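Local structure of USG-1 protein homolog (Pseudomonas aeruginosa, 2HJS) at residues S67-A72 with A91-I96; H84-R89 with P125-S130. The protein probably acts as an NAD(P)-dependent oxidoreductase of the aspartate-semialdehyde dehydrogenase family, acting on aldehyde or oxo groups and forming dimers. All coordinates share one frame; numbering follows the deposited sequence.

Contact 1 of 2, residues S67-A72 with A91-I96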
ATOM      1  N   SER A  67      26.929 -21.907 -27.823  1.00 52.75           N
ATOM      2  CA  SER A  67      28.387 -21.887 -27.907  1.00 53.32           C
ATOM      3  C   SER A  67      28.888 -20.627 -28.654  1.00 53.11           C
ATOM      4  O   SER A  67      30.067 -20.226 -28.515  1.00 54.80           O
ATOM      5  CB  SER A  67      28.951 -23.190 -28.509  1.00 53.34           C
ATOM      6  OG  SER A  67      28.532 -23.340 -29.852  1.00 54.92           O
ATOM      7  N   SER A  68      28.000 -19.969 -29.405  1.00 52.87           N
ATOM      8  CA  SER A  68      28.406 -18.800 -30.198  1.00 53.00           C
ATOM      9  C   SER A  68      28.548 -17.532 -29.357  1.00 52.75           C
ATOM     10  O   SER A  68      29.120 -16.530 -29.816  1.00 52.57           O
ATOM     11  CB  SER A  68      27.404 -18.539 -31.314  1.00 53.08           C
ATOM     12  OG  SER A  68      26.172 -18.112 -30.754  1.00 54.54           O
ATOM     13  N   VAL A  69      27.984 -17.571 -28.134  1.00 52.66           N
ATOM     14  CA  VAL A  69      28.071 -16.415 -27.279  1.00 52.38           C
ATOM     15  C   VAL A  69      28.883 -16.732 -26.014  1.00 52.76           C
ATOM     16  O   VAL A  69      29.027 -17.917 -25.582  1.00 54.03           O
ATOM     17  CB  VAL A  69      26.642 -15.799 -26.978  1.00 52.33           C
ATOM     18  CG1 VAL A  69      26.091 -15.164 -28.230  1.00 52.80           C
ATOM     19  CG2 VAL A  69      25.643 -16.855 -26.485  1.00 51.67           C
ATOM     20  N   GLY A  70      29.415 -15.669 -25.416  1.00 53.07           N
ATOM     21  CA  GLY A  70      30.138 -15.769 -24.153  1.00 52.70           C
ATOM     22  C   GLY A  70      29.334 -15.359 -22.916  1.00 50.45           C
ATOM     23  O   GLY A  70      29.699 -15.727 -21.803  1.00 52.39           O
ATOM     24  N   LEU A  71      28.268 -14.576 -23.102  1.00 49.82           N
ATOM     25  CA  LEU A  71      27.371 -14.134 -22.021  1.00 48.09           C
ATOM     26  C   LEU A  71      25.904 -14.084 -22.508  1.00 48.47           C
ATOM     27  O   LEU A  71      25.660 -13.671 -23.651  1.00 48.01           O
ATOM     28  CB  LEU A  71      27.784 -12.738 -21.496  1.00 47.92           C
ATOM     29  CG  LEU A  71      26.936 -12.047 -20.392  1.00 46.86           C
ATOM     30  CD1 LEU A  71      26.913 -12.852 -19.055  1.00 44.52           C
ATOM     31  CD2 LEU A  71      27.468 -10.635 -20.127  1.00 47.44           C
ATOM     32  N   ALA A  72      24.940 -14.498 -21.644  1.00 47.95           N
ATOM     33  CA  ALA A  72      23.508 -14.482 -21.974  1.00 47.15           C
ATOM     34  C   ALA A  72      22.693 -13.904 -20.826  1.00 47.97           C
ATOM     35  O   ALA A  72      22.835 -14.317 -19.669  1.00 47.48           O
ATOM     36  CB  ALA A  72      22.989 -15.854 -22.332  1.00 46.04           C
ATOM     37  N   ALA A  91      27.505 -24.962 -22.504  1.00 55.70           N
ATOM     38  CA  ALA A  91      28.016 -24.606 -23.834  1.00 55.65           C
ATOM     39  C   ALA A  91      29.133 -23.535 -23.730  1.00 55.85           C
ATOM     40  O   ALA A  91      29.862 -23.157 -24.797  1.00 56.34           O
ATOM     41  CB  ALA A  91      26.865 -24.184 -24.767  1.00 55.41           C
ATOM     42  N   GLY A  92      29.278 -23.041 -22.473  1.00 55.71           N
ATOM     43  CA  GLY A  92      30.465 -22.176 -22.175  1.00 55.47           C
ATOM     44  C   GLY A  92      30.010 -20.759 -21.934  1.00 55.31           C
ATOM     45  O   GLY A  92      30.801 -19.867 -21.581  1.00 56.02           O
ATOM     46  N   CYS A  93      28.702 -20.567 -22.072  1.00 55.30           N
ATOM     47  CA  CYS A  93      28.116 -19.265 -22.002  1.00 53.90           C
ATOM     48  C   CYS A  93      27.698 -18.933 -20.555  1.00 53.88           C
ATOM     49  O   CYS A  93      26.969 -19.696 -19.918  1.00 53.60           O
ATOM     50  CB  CYS A  93      26.952 -19.214 -23.016  1.00 54.55           C
ATOM     51  SG  CYS A  93      25.911 -17.691 -22.851  1.00 55.80           S
ATOM     52  N   SER A  94      28.178 -17.803 -20.027  1.00 52.40           N
ATOM     53  CA  SER A  94      27.832 -17.392 -18.683  1.00 51.65           C
ATOM     54  C   SER A  94      26.399 -16.868 -18.726  1.00 51.32           C
ATOM     55  O   SER A  94      25.994 -16.203 -19.683  1.00 51.81           O
ATOM     56  CB  SER A  94      28.762 -16.290 -18.191  1.00 51.32           C
ATOM     57  OG  SER A  94      29.991 -16.804 -17.735  1.00 52.51           O
ATOM     58  N   VAL A  95      25.623 -17.168 -17.700  1.00 51.01           N
ATOM     59  CA  VAL A  95      24.203 -16.838 -17.744  1.00 50.14           C
ATOM     60  C   VAL A  95      23.835 -15.949 -16.601  1.00 50.53           C
ATOM     61  O   VAL A  95      24.168 -16.235 -15.441  1.00 51.58           O
ATOM     62  CB  VAL A  95      23.335 -18.117 -17.747  1.00 50.01           C
ATOM     63  CG1 VAL A  95      21.851 -17.779 -17.664  1.00 47.27           C
ATOM     64  CG2 VAL A  95      23.617 -18.932 -18.992  1.00 48.08           C
ATOM     65  N   ILE A  96      23.130 -14.868 -16.915  1.00 49.91           N
ATOM     66  CA  ILE A  96      22.456 -14.100 -15.885  1.00 48.23           C
ATOM     67  C   ILE A  96      20.946 -14.251 -16.093  1.00 49.43           C
ATOM     68  O   ILE A  96      20.409 -13.772 -17.095  1.00 49.49           O
ATOM     69  CB  ILE A  96      22.872 -12.623 -15.892  1.00 48.17           C
ATOM     70  CG1 ILE A  96      24.345 -12.486 -15.500  1.00 46.71           C
ATOM     71  CG2 ILE A  96      22.000 -11.780 -14.917  1.00 45.95           C
ATOM     72  CD1 ILE A  96      24.934 -11.208 -16.035  1.00 47.98           C
TER
HETATM   73  O   HOH W   1      30.921 -19.837 -25.095  1.00 71.14           O
HETATM   74  O   HOH W   2      31.751 -17.363 -19.787  1.00 62.73           O
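With chi1 of Cys93 at 170°, SG is swung away from its own backbone N and reaches across to Ala72, where it lies 3.5 Å from Ala72 CB. The same thiol also meets Val69, through its CG2 branch; the sulfur thus touches two apolar groups of segment 67-72, lying in two directions nearly at right angles. In Leu71 the first torsion, 177°, likewise sets CG opposite the backbone N; this carries the end of the side chain along the sheet towards segment 91-96, and CD1 comes to rest 4.0 Å from Ile96 CD1 and close to Ser94 O.

Between these side chains the backbones pair as parallel strands, Leu71 beside Ser94 and Ala72 beside Val95. Ser94 N donates to Gly70 O (3.1 Å). The next two bonds are shorter: Ala72 N to Ser94 O at 2.8 Å, then Ile96 N to Ala72 O, also 2.8 Å. Helix 78-90 gives way to the incoming strand through a Schellman motif, with Gly92 adopting the positive phi (111°).

Just before the ladder, and at its first rung, two waters bridge the segments. One donates to Val69 O at 2.7 Å and weakly to Ala91 O; another donates to Gly92 O, weakly to Gly70 O, and lies 2.8 Å from Ser94 OG, a hydroxyl also hydrogen-bonded to Phe126 N. The chemistry thus changes along the pair: solvent bridges the carbonyls at the entrance, whereas farther in the backbone polar groups satisfy one another and the thiol packs against the Val69 and Ala72 side chains.

Contact 2 of 2, residues H84-R89 with P125-S130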
ATOM      1  N   HIS A  84      16.545 -23.849 -20.928  1.00 52.08           N
ATOM      2  CA  HIS A  84      17.787 -23.466 -21.620  1.00 52.16           C
ATOM      3  C   HIS A  84      18.977 -22.972 -20.789  1.00 52.26           C
ATOM      4  O   HIS A  84      20.090 -23.033 -21.278  1.00 52.17           O
ATOM      5  CB  HIS A  84      17.507 -22.423 -22.716  1.00 52.44           C
ATOM      6  CG  HIS A  84      16.603 -22.907 -23.804  1.00 52.60           C
ATOM      7  ND1 HIS A  84      17.035 -23.728 -24.825  1.00 53.93           N
ATOM      8  CD2 HIS A  84      15.290 -22.673 -24.037  1.00 51.83           C
ATOM      9  CE1 HIS A  84      16.023 -23.989 -25.632  1.00 53.39           C
ATOM     10  NE2 HIS A  84      14.955 -23.358 -25.178  1.00 52.83           N
ATOM     11  N   ALA A  85      18.775 -22.449 -19.578  1.00 52.03           N
ATOM     12  CA  ALA A  85      19.889 -21.750 -18.905  1.00 52.67           C
ATOM     13  C   ALA A  85      21.086 -22.660 -18.578  1.00 53.04           C
ATOM     14  O   ALA A  85      22.242 -22.299 -18.827  1.00 52.72           O
ATOM     15  CB  ALA A  85      19.423 -20.983 -17.664  1.00 52.23           C
ATOM     16  N   GLU A  86      20.806 -23.837 -18.041  1.00 53.94           N
ATOM     17  CA  GLU A  86      21.866 -24.794 -17.719  1.00 55.04           C
ATOM     18  C   GLU A  86      22.550 -25.289 -18.970  1.00 55.20           C
ATOM     19  O   GLU A  86      23.777 -25.256 -19.037  1.00 55.78           O
ATOM     20  CB  GLU A  86      21.352 -25.946 -16.847  1.00 54.75           C
ATOM     21  CG  GLU A  86      21.074 -25.494 -15.397  1.00 55.57           C
ATOM     22  CD  GLU A  86      20.393 -26.566 -14.559  1.00 56.81           C
ATOM     23  OE1 GLU A  86      21.094 -27.292 -13.807  1.00 59.63           O
ATOM     24  OE2 GLU A  86      19.153 -26.691 -14.670  1.00 59.13           O
ATOM     25  N   ARG A  87      21.764 -25.724 -19.961  1.00 55.68           N
ATOM     26  CA  ARG A  87      22.297 -26.114 -21.285  1.00 56.44           C
ATOM     27  C   ARG A  87      23.197 -25.027 -21.876  1.00 55.43           C
ATOM     28  O   ARG A  87      24.281 -25.322 -22.365  1.00 55.41           O
ATOM     29  CB  ARG A  87      21.171 -26.481 -22.257  1.00 56.16           C
ATOM     30  CG  ARG A  87      20.617 -27.899 -22.042  1.00 59.20           C
ATOM     31  CD  ARG A  87      19.263 -28.171 -22.736  1.00 59.59           C
ATOM     32  NE  ARG A  87      19.133 -27.473 -24.017  1.00 65.76           N
ATOM     33  CZ  ARG A  87      19.585 -27.918 -25.197  1.00 69.71           C
ATOM     34  NH1 ARG A  87      19.390 -27.163 -26.280  1.00 71.43           N
ATOM     35  NH2 ARG A  87      20.225 -29.097 -25.318  1.00 70.40           N
ATOM     36  N   ALA A  88      22.770 -23.769 -21.783  1.00 54.79           N
ATOM     37  CA  ALA A  88      23.595 -22.645 -22.232  1.00 54.33           C
ATOM     38  C   ALA A  88      24.928 -22.548 -21.491  1.00 54.20           C
ATOM     39  O   ALA A  88      25.954 -22.233 -22.115  1.00 52.93           O
ATOM     40  CB  ALA A  88      22.839 -21.319 -22.123  1.00 53.94           C
ATOM     41  N   ARG A  89      24.913 -22.783 -20.170  1.00 53.84           N
ATOM     42  CA  ARG A  89      26.148 -22.691 -19.389  1.00 54.23           C
ATOM     43  C   ARG A  89      27.112 -23.831 -19.758  1.00 55.13           C
ATOM     44  O   ARG A  89      28.339 -23.618 -19.854  1.00 55.52           O
ATOM     45  CB  ARG A  89      25.906 -22.618 -17.871  1.00 53.79           C
ATOM     46  CG  ARG A  89      27.060 -23.192 -17.116  1.00 54.27           C
ATOM     47  CD  ARG A  89      27.404 -22.564 -15.810  1.00 53.60           C
ATOM     48  NE  ARG A  89      26.874 -23.356 -14.728  1.00 54.74           N
ATOM     49  CZ  ARG A  89      27.229 -23.262 -13.446  1.00 55.59           C
ATOM     50  NH1 ARG A  89      28.189 -22.440 -13.039  1.00 55.74           N
ATOM     51  NH2 ARG A  89      26.632 -24.032 -12.565  1.00 52.96           N
ATOM     52  N   PRO A 125      32.437 -20.806 -16.682  1.00 59.96           N
ATOM     53  CA  PRO A 125      31.165 -20.065 -16.911  1.00 58.58           C
ATOM     54  C   PRO A 125      30.216 -19.917 -15.707  1.00 57.48           C
ATOM     55  O   PRO A 125      29.969 -20.875 -14.977  1.00 57.83           O
ATOM     56  CB  PRO A 125      30.482 -20.850 -18.037  1.00 58.78           C
ATOM     57  CG  PRO A 125      31.227 -22.180 -18.120  1.00 59.61           C
ATOM     58  CD  PRO A 125      32.599 -21.966 -17.601  1.00 58.82           C
ATOM     59  N   PHE A 126      29.693 -18.707 -15.505  1.00 55.49           N
ATOM     60  CA  PHE A 126      28.836 -18.420 -14.370  1.00 53.80           C
ATOM     61  C   PHE A 126      27.378 -18.765 -14.680  1.00 53.06           C
ATOM     62  O   PHE A 126      26.960 -18.831 -15.842  1.00 52.02           O
ATOM     63  CB  PHE A 126      28.985 -16.955 -13.933  1.00 53.47           C
ATOM     64  CG  PHE A 126      30.403 -16.562 -13.555  1.00 53.32           C
ATOM     65  CD1 PHE A 126      30.855 -16.701 -12.250  1.00 52.53           C
ATOM     66  CD2 PHE A 126      31.288 -16.055 -14.517  1.00 54.37           C
ATOM     67  CE1 PHE A 126      32.149 -16.333 -11.897  1.00 52.90           C
ATOM     68  CE2 PHE A 126      32.604 -15.690 -14.174  1.00 52.97           C
ATOM     69  CZ  PHE A 126      33.030 -15.826 -12.863  1.00 52.24           C
ATOM     70  N   LEU A 127      26.618 -19.042 -13.633  1.00 52.47           N
ATOM     71  CA  LEU A 127      25.177 -19.150 -13.752  1.00 52.41           C
ATOM     72  C   LEU A 127      24.549 -18.505 -12.523  1.00 52.68           C
ATOM     73  O   LEU A 127      24.543 -19.075 -11.424  1.00 52.63           O
ATOM     74  CB  LEU A 127      24.750 -20.610 -13.953  1.00 52.56           C
ATOM     75  CG  LEU A 127      23.251 -20.934 -13.860  1.00 52.90           C
ATOM     76  CD1 LEU A 127      22.416 -20.109 -14.849  1.00 52.07           C
ATOM     77  CD2 LEU A 127      23.006 -22.428 -14.055  1.00 51.89           C
ATOM     78  N   LEU A 128      24.047 -17.286 -12.712  1.00 52.60           N
ATOM     79  CA  LEU A 128      23.633 -16.448 -11.602  1.00 51.88           C
ATOM     80  C   LEU A 128      22.239 -15.976 -11.852  1.00 52.13           C
ATOM     81  O   LEU A 128      21.816 -15.889 -13.005  1.00 51.89           O
ATOM     82  CB  LEU A 128      24.534 -15.218 -11.498  1.00 52.08           C
ATOM     83  CG  LEU A 128      26.034 -15.523 -11.524  1.00 54.08           C
ATOM     84  CD1 LEU A 128      26.812 -14.291 -11.918  1.00 53.76           C
ATOM     85  CD2 LEU A 128      26.479 -16.088 -10.181  1.00 52.03           C
ATOM     86  N   SER A 129      21.535 -15.646 -10.769  1.00 51.86           N
ATOM     87  CA  SER A 129      20.232 -15.008 -10.874  1.00 52.47           C
ATOM     88  C   SER A 129      20.361 -13.520 -10.577  1.00 52.59           C
ATOM     89  O   SER A 129      21.092 -13.100  -9.676  1.00 53.14           O
ATOM     90  CB  SER A 129      19.211 -15.645  -9.909  1.00 51.76           C
ATOM     91  OG  SER A 129      18.945 -16.993 -10.268  1.00 53.36           O
ATOM     92  N   SER A 130      19.644 -12.716 -11.330  1.00 52.13           N
ATOM     93  CA  SER A 130      19.461 -11.336 -10.919  1.00 52.22           C
ATOM     94  C   SER A 130      18.061 -11.252 -10.268  1.00 52.48           C
ATOM     95  O   SER A 130      17.087 -11.686 -10.875  1.00 53.76           O
ATOM     96  CB  SER A 130      19.634 -10.418 -12.129  1.00 51.29           C
ATOM     97  OG  SER A 130      19.808  -9.079 -11.741  1.00 52.36           O
TER
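Arg89 leaves helix 78-90 facing Pro125 and Leu127, and its side chain accounts for most of the meeting between the helix and segment 125-130. From CB the chain runs to CG, set opposite the backbone N (chi1 152°), and then bends at both chi2 and chi3. CD passes 3.2 Å from Pro125 O and 4.2 Å from Pro125 CB, and is also near Phe126 O. NE lies 3.6 Å from Leu127 CB, and CZ is almost as near to it, because this methylene sits over one face of the guanidinium, displaced toward the rim. At the tip NH1 donates to Pro125 O, 3.1 Å away, in a nearly straight bond (170° at the hydrogen). This oxygen lies at the edge of the guanidinium, and the donor in turn lies in the carbonyl plane, so the bond and the leucine together limit rotation of the flat group.

The ring of Pro125, which follows a cis peptide bond, packs on the helix backbone, its CG 3.7 Å from Arg89 O. Leu127 extends beyond the arginine into the preceding turn of the helix: CD2 meets the aliphatic CG of Glu86 at 3.9 Å, and Leu127 CD1 lies 4.2 Å from Ala85 CB. Ala85 and Leu127 also touch Val95 of the neighbouring strand 94-97.

Helix and strand 127-129 run roughly antiparallel, at 145°, with their axes 9.9 Å apart. Such a helix packed on a face of a mostly parallel sheet is characteristic of the alpha/beta layering of a Rossmann-type dinucleotide-binding domain, here at its edge strand.

How the contacts relate
Contacts 1 and 2 are neighbours in the Rossmann-like, probably NAD-binding, domain, their centres about 8 Å apart. Their segments alternate along the chain: 67-72, 84-89, 91-96, then 125-130. Strand 71-74, helix 78-90 and strand 94-97 form one beta-alpha-beta unit, whose two strands pair in contact 1 and whose helix reaches strand 127-129 in contact 2. Strand 94-97 is shared ground, lying between 71-74 and 127-129 in the sheet; Val95 is probably hydrogen-bonded through its N to Phe126 O and through its O to Leu128 N. Together the contacts build the sheet outward to its edge and place the crossover helix over its last strands.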